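Local structure of L-methionine gamma-lyase (Fusobacterium nucleatum subsp. nucleatum, 6LXU) at residues 106-111 against 141-146; 154-159 against 167-172; 174-177 against 183-186. The protein is a pyridoxal-phosphate-dependent enzyme of the Cys/Met metabolism family and forms an assembly of four chains. All blocks are in the same frame, centred on the assembly; numbering follows the deposited sequence.

Interaction 1: residues 106-111 against 141-146; sequences HVVTDK and EEVKNA
Val-108, on strand 106-110, meets Ala-146 and Val-143 of helix 140-146, a contact that illustrates the beta-alpha-beta crossover of an alpha/beta fold, in which helices pack on a mostly parallel sheet. The helix links strand 131-135 to strand 151-157 and lies over strand 106-110 between them, running antiparallel to it (169°) with the short axes 9.4 Å apart.

The apolar part rests on the two branches of Val-108. CG1 is anti to the backbone N (chi1 175°), which sets CG2 beside that N and lets both methyls face Ala-146 CB, CG2 at 3.9 Å and CG1 at 4.1 Å. A looser touch, 4.4 Å between Val-108 CG1 and Val-143 CG1, extends the packing one helical turn back.

The polar part begins with a carbonyl at a ring edge: Ala-146 O lies near the plane of the His-106 imidazole, 3.3 Å from CE1. The ring nitrogens flanking that carbon are engaged by threonine hydroxyls, ND1 by Thr-151 and NE2 by Thr-133, which should fix the ring's rotation.

Beyond the strand, Lys-111 and Glu-142 are joined through a water. It accepts from Lys-111 NZ at 3.1 Å and donates to Glu-142 OE1 at 2.7 Å, an oxygen that also takes a hydrogen bond from Asp-136 N.

Interaction 2: residues 154-159 against 167-172; sequences VYLETP and VDLEAL
Leu-156, projecting from strand 151-157, packs against Leu-169 and Leu-172 of the following helix, within the beta-alpha-beta unit formed by strand 151-157, helix 169-176 and strand 183-187. Starting at its root, Leu-156 CB lies 4.1 Å from Leu-169 CD2. CG stands anti to the carbonyl carbon (chi1 -52°), which directs the two methyls to the helix: CD1 enters between the two helix leucines, 3.9 Å from Leu-169 CD2 and 3.8 Å from Leu-172 CB, while CD2 meets Leu-172 CD1 at 3.9 Å. The side chains of Leu-156 and Leu-172 cross obliquely.

Two residues further on, Thr-158 uses both of its branches. The hydroxyl OG1 accepts from Val-167 N at 3.2 Å, with 160° at the hydrogen, tying the chain after the strand to the residues leading into the helix. Its methyl CG2 meets Leu-169 CD2 tip to tip at 3.6 Å, and CB rests on Val-167 CG2. The first helical turn is closed by Asp-168 at the N-cap, whose OD1 receives Ala-171 N from above the carboxylate plane.

Around this core, Leu-172 also touches Leu-140 and Val-143 of helix 140-146. Leu-156 and Leu-169 reach Val-184 and Val-186 of strand 183-187, respectively, placing helix 169-176 over two adjacent strands and beside a second helix.

Interaction 3: residues 174-177 against 183-186; sequences KIAH and LVIV
Val-184 and His-177 are brought together by their first torsions. In Val-184, CG1 is anti to the backbone N (chi1 -178°), which places CG2 beside that N and presents it to helix 169-176. In His-177, CG lies anti to the carbonyl carbon (chi1 -72°), and the imidazole is thereby carried over to the strand although its CB does not point directly there. The two side chains cross at about a right angle.

A single methyl does most of the touching. Val-184 CG2 is pressed against Ala-176 CB at 3.4 Å, tighter than ordinary van der Waals contact between carbons. The small alanine, whose CB points toward the strand, lets the helix backbone come close, and the CA atoms of Ala-176 and Val-184 are 6.9 Å apart.

The same methyl also makes an off-centre CH-pi contact with His-177, 4.1 Å from the ring centroid and 30° off the ring normal. It is displaced toward the NE2 end of the ring: NE2 is nearest at 3.7 Å and CE1 follows at 4.0 Å. That nitrogen is engaged as well by Asp-204, whose OD2 forms hydrogen bonds with both His-177 NE2 and the backbone N of Val-184. One carboxylate oxygen thus joins the ring to the strand, which should limit the rotation of the imidazole beside the methyl, and its negative charge would probably favour a proton on NE2.

The contact belongs to the second half of a beta-alpha-beta unit, where the chain leaves helix 169-176 and returns to the sheet. Ala-176 leans in addition on Val-154 of the adjacent strand 151-157. Ile-175 turns to helix 140-146, while strand 183-187 lies in the sheet between strands 151-157 and 205-209.

How the interactions relate
The three contacts follow one another along a single sheet of the cofactor-binding fold, each packing a helix on it. Interactions 2 and 3 share helix 169-176, and their centres are about 8 Å apart; strands 151-157 and 183-187 are joined by a probable backbone hydrogen bond from Leu-156 N to Ile-185 O (2.8 Å). Interaction 1, centred about 11 Å from each of the others, is joined to them through the helices: Val-143 CG2 meets Leu-172 CD2 at 3.6 Å, and Lys-144 CG meets Ile-175 CG2 at 3.8 Å. None of the segments includes Lys-212, which carries the pyridoxal phosphate; all three contacts are structural packing.

Interaction 1: residues 106-111 against 141-146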
ATOM      1  N   HIS A 106      18.162 -37.123  10.383  1.00 10.21           N
ATOM      2  CA  HIS A 106      18.792 -36.555  11.560  1.00  9.94           C
ATOM      3  C   HIS A 106      19.317 -35.137  11.260  1.00  9.38           C
ATOM      4  O   HIS A 106      19.730 -34.830  10.137  1.00  9.48           O
ATOM      5  CB  HIS A 106      19.912 -37.505  12.029  1.00 10.34           C
ATOM      6  CG  HIS A 106      20.719 -37.022  13.195  1.00 10.49           C
ATOM      7  ND1 HIS A 106      22.061 -36.717  13.080  1.00 10.96           N
ATOM      8  CD2 HIS A 106      20.406 -36.849  14.501  1.00 11.08           C
ATOM      9  CE1 HIS A 106      22.528 -36.357  14.258  1.00 11.08           C
ATOM     10  NE2 HIS A 106      21.553 -36.443  15.144  1.00 11.18           N
ATOM     11  N   VAL A 107      19.282 -34.305  12.295  1.00  9.39           N
ATOM     12  CA  VAL A 107      19.740 -32.914  12.240  1.00  9.32           C
ATOM     13  C   VAL A 107      20.725 -32.695  13.380  1.00  9.25           C
ATOM     14  O   VAL A 107      20.461 -33.107  14.512  1.00  9.78           O
ATOM     15  CB  VAL A 107      18.559 -31.926  12.405  1.00  9.42           C
ATOM     16  CG1 VAL A 107      19.048 -30.479  12.478  1.00  9.41           C
ATOM     17  CG2 VAL A 107      17.547 -32.121  11.288  1.00  9.66           C
ATOM     18  N   VAL A 108      21.853 -32.053  13.065  1.00  9.53           N
ATOM     19  CA  VAL A 108      22.779 -31.552  14.065  1.00  9.59           C
ATOM     20  C   VAL A 108      22.677 -30.039  14.091  1.00  9.29           C
ATOM     21  O   VAL A 108      22.798 -29.395  13.040  1.00  9.32           O
ATOM     22  CB  VAL A 108      24.238 -31.960  13.775  1.00 10.06           C
ATOM     23  CG1 VAL A 108      25.208 -31.328  14.771  1.00 10.58           C
ATOM     24  CG2 VAL A 108      24.374 -33.473  13.776  1.00 10.40           C
ATOM     25  N   THR A 109      22.483 -29.473  15.265  1.00  9.49           N
ATOM     26  CA  THR A 109      22.390 -28.022  15.396  1.00  9.63           C
ATOM     27  C   THR A 109      22.848 -27.587  16.787  1.00 10.27           C
ATOM     28  O   THR A 109      23.370 -28.403  17.569  1.00 10.29           O
ATOM     29  CB  THR A 109      20.974 -27.519  15.013  1.00  9.53           C
ATOM     30  OG1 THR A 109      21.004 -26.094  14.864  1.00  9.42           O
ATOM     31  CG2 THR A 109      19.937 -27.892  16.060  1.00  9.55           C
ATOM     32  N   ASP A 110      22.704 -26.302  17.086  1.00 11.28           N
ATOM     33  CA  ASP A 110      23.181 -25.734  18.338  1.00 12.47           C
ATOM     34  C   ASP A 110      22.010 -25.524  19.285  1.00 13.94           C
ATOM     35  O   ASP A 110      20.883 -25.344  18.847  1.00 14.72           O
ATOM     36  CB  ASP A 110      23.890 -24.407  18.046  1.00 12.71           C
ATOM     37  CG  ASP A 110      24.891 -24.027  19.122  1.00 12.78           C
ATOM     38  OD1 ASP A 110      24.455 -23.626  20.228  1.00 14.47           O
ATOM     39  OD2 ASP A 110      26.106 -24.122  18.869  1.00 12.17           O
ATOM     40  N   LYS A 111      22.248 -25.571  20.592  1.00 16.24           N
ATOM     41  CA  LYS A 111      21.218 -25.076  21.543  1.00 18.75           C
ATOM     42  C   LYS A 111      20.996 -23.547  21.485  1.00 18.18           C
ATOM     43  O   LYS A 111      19.899 -23.058  21.798  1.00 19.85           O
ATOM     44  CB  LYS A 111      21.467 -25.559  22.982  1.00 21.99           C
ATOM     45  CG  LYS A 111      22.810 -25.211  23.609  1.00 24.20           C
ATOM     46  CD  LYS A 111      23.089 -26.060  24.851  1.00 26.27           C
ATOM     47  CE  LYS A 111      23.524 -27.492  24.524  1.00 27.67           C
ATOM     48  NZ  LYS A 111      24.941 -27.571  24.057  1.00 28.82           N
ATOM     49  N   GLU A 141      34.936 -30.872  17.646  1.00 18.22           N
ATOM     50  CA  GLU A 141      34.898 -32.291  18.004  1.00 19.42           C
ATOM     51  C   GLU A 141      33.491 -32.763  18.376  1.00 18.69           C
ATOM     52  O   GLU A 141      33.101 -33.856  17.968  1.00 18.12           O
ATOM     53  CB  GLU A 141      35.892 -32.605  19.131  1.00 21.61           C
ATOM     54  CG  GLU A 141      37.353 -32.455  18.726  1.00 24.10           C
ATOM     55  CD  GLU A 141      37.755 -33.386  17.594  1.00 26.07           C
ATOM     56  OE1 GLU A 141      37.359 -34.575  17.622  1.00 28.86           O
ATOM     57  OE2 GLU A 141      38.455 -32.931  16.664  1.00 29.09           O
ATOM     58  N   GLU A 142      32.737 -31.953  19.123  1.00 18.53           N
ATOM     59  CA  GLU A 142      31.323 -32.271  19.414  1.00 18.14           C
ATOM     60  C   GLU A 142      30.508 -32.462  18.133  1.00 16.94           C
ATOM     61  O   GLU A 142      29.681 -33.369  18.039  1.00 17.22           O
ATOM     62  CB  GLU A 142      30.648 -31.179  20.252  1.00 19.30           C
ATOM     63  CG  GLU A 142      30.948 -31.230  21.734  1.00 20.31           C
ATOM     64  CD  GLU A 142      30.098 -30.263  22.543  1.00 20.66           C
ATOM     65  OE1 GLU A 142      28.856 -30.217  22.350  1.00 20.11           O
ATOM     66  OE2 GLU A 142      30.670 -29.546  23.391  1.00 22.74           O
ATOM     67  N   VAL A 143      30.749 -31.608  17.143  1.00 14.99           N
ATOM     68  CA  VAL A 143      30.004 -31.682  15.898  1.00 13.85           C
ATOM     69  C   VAL A 143      30.411 -32.931  15.126  1.00 13.95           C
ATOM     70  O   VAL A 143      29.547 -33.669  14.659  1.00 13.10           O
ATOM     71  CB  VAL A 143      30.175 -30.406  15.050  1.00 13.16           C
ATOM     72  CG1 VAL A 143      29.419 -30.531  13.738  1.00 13.29           C
ATOM     73  CG2 VAL A 143      29.671 -29.201  15.832  1.00 13.24           C
ATOM     74  N   LYS A 144      31.717 -33.185  15.024  1.00 14.44           N
ATOM     75  CA  LYS A 144      32.207 -34.416  14.381  1.00 15.27           C
ATOM     76  C   LYS A 144      31.574 -35.658  15.007  1.00 14.68           C
ATOM     77  O   LYS A 144      31.122 -36.552  14.302  1.00 14.50           O
ATOM     78  CB  LYS A 144      33.723 -34.542  14.523  1.00 16.77           C
ATOM     79  CG  LYS A 144      34.543 -33.539  13.735  1.00 18.50           C
ATOM     80  CD  LYS A 144      36.008 -33.663  14.117  1.00 20.12           C
ATOM     81  CE  LYS A 144      36.823 -32.475  13.649  1.00 21.38           C
ATOM     82  NZ  LYS A 144      38.283 -32.722  13.804  1.00 23.09           N
ATOM     83  N   ASN A 145      31.541 -35.679  16.334  1.00 14.69           N
ATOM     84  CA  ASN A 145      31.016 -36.831  17.083  1.00 16.02           C
ATOM     85  C   ASN A 145      29.500 -37.016  16.927  1.00 15.77           C
ATOM     86  O   ASN A 145      29.013 -38.135  17.054  1.00 16.28           O
ATOM     87  CB  ASN A 145      31.373 -36.725  18.575  1.00 17.52           C
ATOM     88  CG  ASN A 145      32.861 -36.901  18.845  1.00 19.17           C
ATOM     89  OD1 ASN A 145      33.613 -37.413  18.006  1.00 20.80           O
ATOM     90  ND2 ASN A 145      33.293 -36.470  20.022  1.00 20.99           N
ATOM     91  N   ALA A 146      28.764 -35.930  16.654  1.00 14.77           N
ATOM     92  CA  ALA A 146      27.305 -35.987  16.451  1.00 14.75           C
ATOM     93  C   ALA A 146      26.886 -36.440  15.058  1.00 14.38           C
ATOM     94  O   ALA A 146      25.726 -36.831  14.871  1.00 14.32           O
ATOM     95  CB  ALA A 146      26.685 -34.631  16.751  1.00 14.75           C
TER
HETATM   96  O   HOH W   1      27.233 -29.629  24.372  1.00 31.20           O

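Interaction 2: residues 154-159 against 167-172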
ATOM      1  N   VAL A 154      22.957 -29.947   8.843  1.00  7.86           N
ATOM      2  CA  VAL A 154      23.671 -29.264   9.907  1.00  7.84           C
ATOM      3  C   VAL A 154      23.209 -27.808   9.825  1.00  7.49           C
ATOM      4  O   VAL A 154      23.392 -27.173   8.793  1.00  7.49           O
ATOM      5  CB  VAL A 154      25.205 -29.413   9.773  1.00  8.21           C
ATOM      6  CG1 VAL A 154      25.935 -28.506  10.738  1.00  8.56           C
ATOM      7  CG2 VAL A 154      25.594 -30.865  10.003  1.00  8.47           C
ATOM      8  N   TYR A 155      22.560 -27.326  10.881  1.00  7.30           N
ATOM      9  CA  TYR A 155      21.915 -26.007  10.884  1.00  7.16           C
ATOM     10  C   TYR A 155      22.671 -25.107  11.836  1.00  7.49           C
ATOM     11  O   TYR A 155      22.846 -25.458  13.001  1.00  7.88           O
ATOM     12  CB  TYR A 155      20.452 -26.150  11.300  1.00  6.93           C
ATOM     13  CG  TYR A 155      19.673 -24.862  11.200  1.00  6.79           C
ATOM     14  CD1 TYR A 155      19.757 -23.910  12.184  1.00  6.89           C
ATOM     15  CD2 TYR A 155      18.872 -24.593  10.099  1.00  6.93           C
ATOM     16  CE1 TYR A 155      19.073 -22.698  12.091  1.00  6.90           C
ATOM     17  CE2 TYR A 155      18.160 -23.402   9.994  1.00  6.90           C
ATOM     18  CZ  TYR A 155      18.266 -22.454  10.991  1.00  6.74           C
ATOM     19  OH  TYR A 155      17.540 -21.275  10.875  1.00  6.89           O
ATOM     20  N   LEU A 156      23.127 -23.954  11.331  1.00  7.59           N
ATOM     21  CA  LEU A 156      24.019 -23.075  12.083  1.00  7.66           C
ATOM     22  C   LEU A 156      23.526 -21.639  12.091  1.00  7.69           C
ATOM     23  O   LEU A 156      22.804 -21.205  11.183  1.00  7.63           O
ATOM     24  CB  LEU A 156      25.429 -23.095  11.482  1.00  7.74           C
ATOM     25  CG  LEU A 156      26.044 -24.486  11.295  1.00  7.99           C
ATOM     26  CD1 LEU A 156      27.304 -24.403  10.458  1.00  8.16           C
ATOM     27  CD2 LEU A 156      26.322 -25.147  12.630  1.00  8.22           C
ATOM     28  N   GLU A 157      23.976 -20.883  13.076  1.00  7.94           N
ATOM     29  CA  GLU A 157      23.584 -19.484  13.230  1.00  8.42           C
ATOM     30  C   GLU A 157      24.734 -18.746  13.884  1.00  8.20           C
ATOM     31  O   GLU A 157      25.174 -19.156  14.947  1.00  9.79           O
ATOM     32  CB  GLU A 157      22.321 -19.441  14.090  1.00  9.35           C
ATOM     33  CG  GLU A 157      21.614 -18.114  14.156  1.00 10.20           C
ATOM     34  CD  GLU A 157      20.353 -18.166  15.001  1.00 10.62           C
ATOM     35  OE1 GLU A 157      19.612 -19.210  15.038  1.00 11.57           O
ATOM     36  OE2 GLU A 157      20.088 -17.133  15.643  1.00 12.05           O
ATOM     37  N   THR A 158      25.250 -17.679  13.265  1.00  7.49           N
ATOM     38  CA  THR A 158      26.376 -16.933  13.825  1.00  7.17           C
ATOM     39  C   THR A 158      26.396 -15.518  13.260  1.00  6.89           C
ATOM     40  O   THR A 158      26.267 -15.359  12.057  1.00  6.59           O
ATOM     41  CB  THR A 158      27.746 -17.628  13.578  1.00  7.34           C
ATOM     42  OG1 THR A 158      28.797 -16.857  14.167  1.00  7.19           O
ATOM     43  CG2 THR A 158      28.031 -17.883  12.112  1.00  7.53           C
ATOM     44  N   PRO A 159      26.568 -14.494  14.095  1.00  6.92           N
ATOM     45  CA  PRO A 159      26.483 -14.533  15.555  1.00  7.51           C
ATOM     46  C   PRO A 159      25.102 -14.959  16.019  1.00  8.12           C
ATOM     47  O   PRO A 159      24.132 -14.766  15.285  1.00  8.67           O
ATOM     48  CB  PRO A 159      26.769 -13.077  15.963  1.00  7.36           C
ATOM     49  CG  PRO A 159      27.400 -12.441  14.772  1.00  7.19           C
ATOM     50  CD  PRO A 159      26.770 -13.126  13.600  1.00  6.99           C
ATOM     51  N   VAL A 167      30.524 -19.107  15.595  1.00  8.21           N
ATOM     52  CA  VAL A 167      30.953 -20.454  15.182  1.00  8.35           C
ATOM     53  C   VAL A 167      31.538 -20.361  13.783  1.00  7.96           C
ATOM     54  O   VAL A 167      31.213 -19.455  13.013  1.00  7.92           O
ATOM     55  CB  VAL A 167      29.835 -21.517  15.291  1.00  8.71           C
ATOM     56  CG1 VAL A 167      29.211 -21.494  16.685  1.00  9.11           C
ATOM     57  CG2 VAL A 167      28.773 -21.344  14.227  1.00  8.82           C
ATOM     58  N   ASP A 168      32.434 -21.304  13.471  1.00  7.92           N
ATOM     59  CA  ASP A 168      33.257 -21.239  12.265  1.00  7.92           C
ATOM     60  C   ASP A 168      32.545 -21.925  11.116  1.00  7.70           C
ATOM     61  O   ASP A 168      32.536 -23.159  11.026  1.00  7.73           O
ATOM     62  CB  ASP A 168      34.610 -21.901  12.544  1.00  8.30           C
ATOM     63  CG  ASP A 168      35.639 -21.657  11.453  1.00  8.57           C
ATOM     64  OD1 ASP A 168      35.274 -21.675  10.269  1.00  8.47           O
ATOM     65  OD2 ASP A 168      36.831 -21.481  11.809  1.00  9.97           O
ATOM     66  N   LEU A 169      31.943 -21.138  10.226  1.00  7.61           N
ATOM     67  CA  LEU A 169      31.107 -21.695   9.172  1.00  7.59           C
ATOM     68  C   LEU A 169      31.880 -22.579   8.200  1.00  7.54           C
ATOM     69  O   LEU A 169      31.382 -23.620   7.793  1.00  7.46           O
ATOM     70  CB  LEU A 169      30.400 -20.581   8.422  1.00  7.64           C
ATOM     71  CG  LEU A 169      29.406 -19.763   9.262  1.00  7.91           C
ATOM     72  CD1 LEU A 169      28.778 -18.699   8.377  1.00  8.26           C
ATOM     73  CD2 LEU A 169      28.336 -20.666   9.859  1.00  7.92           C
ATOM     74  N   GLU A 170      33.062 -22.124   7.789  1.00  7.78           N
ATOM     75  CA  GLU A 170      33.861 -22.912   6.845  1.00  8.15           C
ATOM     76  C   GLU A 170      34.276 -24.254   7.452  1.00  8.17           C
ATOM     77  O   GLU A 170      34.162 -25.303   6.807  1.00  8.27           O
ATOM     78  CB  GLU A 170      35.081 -22.129   6.391  1.00  8.65           C
ATOM     79  CG  GLU A 170      35.895 -22.894   5.357  1.00  9.03           C
ATOM     80  CD  GLU A 170      37.142 -22.200   4.888  1.00  9.35           C
ATOM     81  OE1 GLU A 170      37.363 -21.011   5.186  1.00 10.09           O
ATOM     82  OE2 GLU A 170      37.946 -22.914   4.206  1.00 10.03           O
ATOM     83  N   ALA A 171      34.742 -24.216   8.679  1.00  8.08           N
ATOM     84  CA  ALA A 171      35.205 -25.430   9.351  1.00  8.30           C
ATOM     85  C   ALA A 171      34.064 -26.404   9.600  1.00  8.22           C
ATOM     86  O   ALA A 171      34.181 -27.612   9.331  1.00  8.35           O
ATOM     87  CB  ALA A 171      35.882 -25.080  10.654  1.00  8.44           C
ATOM     88  N   LEU A 172      32.921 -25.880  10.060  1.00  8.18           N
ATOM     89  CA  LEU A 172      31.765 -26.732  10.311  1.00  8.31           C
ATOM     90  C   LEU A 172      31.214 -27.331   9.031  1.00  8.19           C
ATOM     91  O   LEU A 172      30.765 -28.475   9.021  1.00  8.24           O
ATOM     92  CB  LEU A 172      30.674 -25.941  11.045  1.00  8.68           C
ATOM     93  CG  LEU A 172      31.011 -25.616  12.495  1.00  9.13           C
ATOM     94  CD1 LEU A 172      30.134 -24.497  13.032  1.00  9.17           C
ATOM     95  CD2 LEU A 172      30.866 -26.865  13.353  1.00  9.63           C
TER

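Interaction 3: residues 174-177 against 183-186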
ATOM      1  N   LYS A 174      32.940 -28.140   6.384  1.00  9.02           N
ATOM      2  CA  LYS A 174      33.832 -29.263   6.026  1.00  9.51           C
ATOM      3  C   LYS A 174      33.494 -30.510   6.812  1.00 10.11           C
ATOM      4  O   LYS A 174      33.464 -31.608   6.240  1.00 11.21           O
ATOM      5  CB  LYS A 174      35.295 -28.878   6.232  1.00  9.81           C
ATOM      6  CG  LYS A 174      35.772 -27.913   5.176  1.00 10.23           C
ATOM      7  CD  LYS A 174      37.149 -27.410   5.515  1.00 10.95           C
ATOM      8  CE  LYS A 174      37.635 -26.448   4.465  1.00 11.47           C
ATOM      9  NZ  LYS A 174      38.935 -25.874   4.849  1.00 13.20           N
ATOM     10  N   ILE A 175      33.203 -30.359   8.097  1.00  9.92           N
ATOM     11  CA  ILE A 175      32.808 -31.509   8.927  1.00 10.32           C
ATOM     12  C   ILE A 175      31.500 -32.101   8.427  1.00 10.05           C
ATOM     13  O   ILE A 175      31.373 -33.312   8.243  1.00 11.05           O
ATOM     14  CB  ILE A 175      32.697 -31.116  10.409  1.00 10.70           C
ATOM     15  CG1 ILE A 175      34.091 -30.771  10.938  1.00 11.13           C
ATOM     16  CG2 ILE A 175      32.061 -32.227  11.249  1.00 10.86           C
ATOM     17  CD1 ILE A 175      34.093 -30.014  12.231  1.00 11.72           C
ATOM     18  N   ALA A 176      30.499 -31.246   8.208  1.00  9.52           N
ATOM     19  CA  ALA A 176      29.201 -31.715   7.708  1.00  9.32           C
ATOM     20  C   ALA A 176      29.325 -32.476   6.391  1.00  9.69           C
ATOM     21  O   ALA A 176      28.685 -33.515   6.197  1.00  9.92           O
ATOM     22  CB  ALA A 176      28.262 -30.531   7.540  1.00  9.03           C
ATOM     23  N   HIS A 177      30.158 -31.949   5.500  1.00  9.72           N
ATOM     24  CA  HIS A 177      30.280 -32.483   4.161  1.00 10.09           C
ATOM     25  C   HIS A 177      31.106 -33.770   4.057  1.00 10.51           C
ATOM     26  O   HIS A 177      31.189 -34.339   2.974  1.00 11.80           O
ATOM     27  CB  HIS A 177      30.797 -31.413   3.212  1.00  9.75           C
ATOM     28  CG  HIS A 177      29.774 -30.355   2.914  1.00  9.49           C
ATOM     29  ND1 HIS A 177      30.109 -29.040   2.675  1.00  9.75           N
ATOM     30  CD2 HIS A 177      28.419 -30.421   2.840  1.00  9.56           C
ATOM     31  CE1 HIS A 177      29.004 -28.350   2.445  1.00  9.37           C
ATOM     32  NE2 HIS A 177      27.969 -29.158   2.539  1.00  9.54           N
ATOM     33  N   LEU A 183      23.302 -31.426   4.109  1.00  9.12           N
ATOM     34  CA  LEU A 183      23.224 -30.015   3.718  1.00  8.89           C
ATOM     35  C   LEU A 183      23.526 -29.127   4.906  1.00  8.49           C
ATOM     36  O   LEU A 183      23.059 -29.389   6.013  1.00  9.01           O
ATOM     37  CB  LEU A 183      21.828 -29.690   3.202  1.00  9.35           C
ATOM     38  CG  LEU A 183      21.414 -30.405   1.918  1.00 10.13           C
ATOM     39  CD1 LEU A 183      19.916 -30.246   1.694  1.00 10.42           C
ATOM     40  CD2 LEU A 183      22.207 -29.892   0.725  1.00 11.11           C
ATOM     41  N   VAL A 184      24.287 -28.063   4.662  1.00  7.77           N
ATOM     42  CA  VAL A 184      24.586 -27.068   5.665  1.00  7.57           C
ATOM     43  C   VAL A 184      23.701 -25.847   5.401  1.00  7.27           C
ATOM     44  O   VAL A 184      23.716 -25.291   4.302  1.00  7.00           O
ATOM     45  CB  VAL A 184      26.080 -26.669   5.661  1.00  7.99           C
ATOM     46  CG1 VAL A 184      26.357 -25.656   6.766  1.00  8.51           C
ATOM     47  CG2 VAL A 184      26.971 -27.891   5.846  1.00  8.23           C
ATOM     48  N   ILE A 185      22.942 -25.459   6.435  1.00  6.99           N
ATOM     49  CA  ILE A 185      21.993 -24.340   6.359  1.00  7.20           C
ATOM     50  C   ILE A 185      22.435 -23.330   7.394  1.00  7.00           C
ATOM     51  O   ILE A 185      22.646 -23.692   8.546  1.00  7.23           O
ATOM     52  CB  ILE A 185      20.544 -24.806   6.640  1.00  7.76           C
ATOM     53  CG1 ILE A 185      20.163 -25.933   5.677  1.00  8.43           C
ATOM     54  CG2 ILE A 185      19.583 -23.629   6.545  1.00  7.86           C
ATOM     55  CD1 ILE A 185      18.803 -26.544   5.916  1.00  8.77           C
ATOM     56  N   VAL A 186      22.559 -22.060   6.995  1.00  6.69           N
ATOM     57  CA  VAL A 186      22.960 -20.994   7.911  1.00  6.47           C
ATOM     58  C   VAL A 186      21.927 -19.878   7.927  1.00  6.05           C
ATOM     59  O   VAL A 186      21.556 -19.357   6.879  1.00  6.24           O
ATOM     60  CB  VAL A 186      24.336 -20.413   7.534  1.00  6.87           C
ATOM     61  CG1 VAL A 186      24.687 -19.198   8.380  1.00  7.12           C
ATOM     62  CG2 VAL A 186      25.385 -21.487   7.693  1.00  7.08           C
TER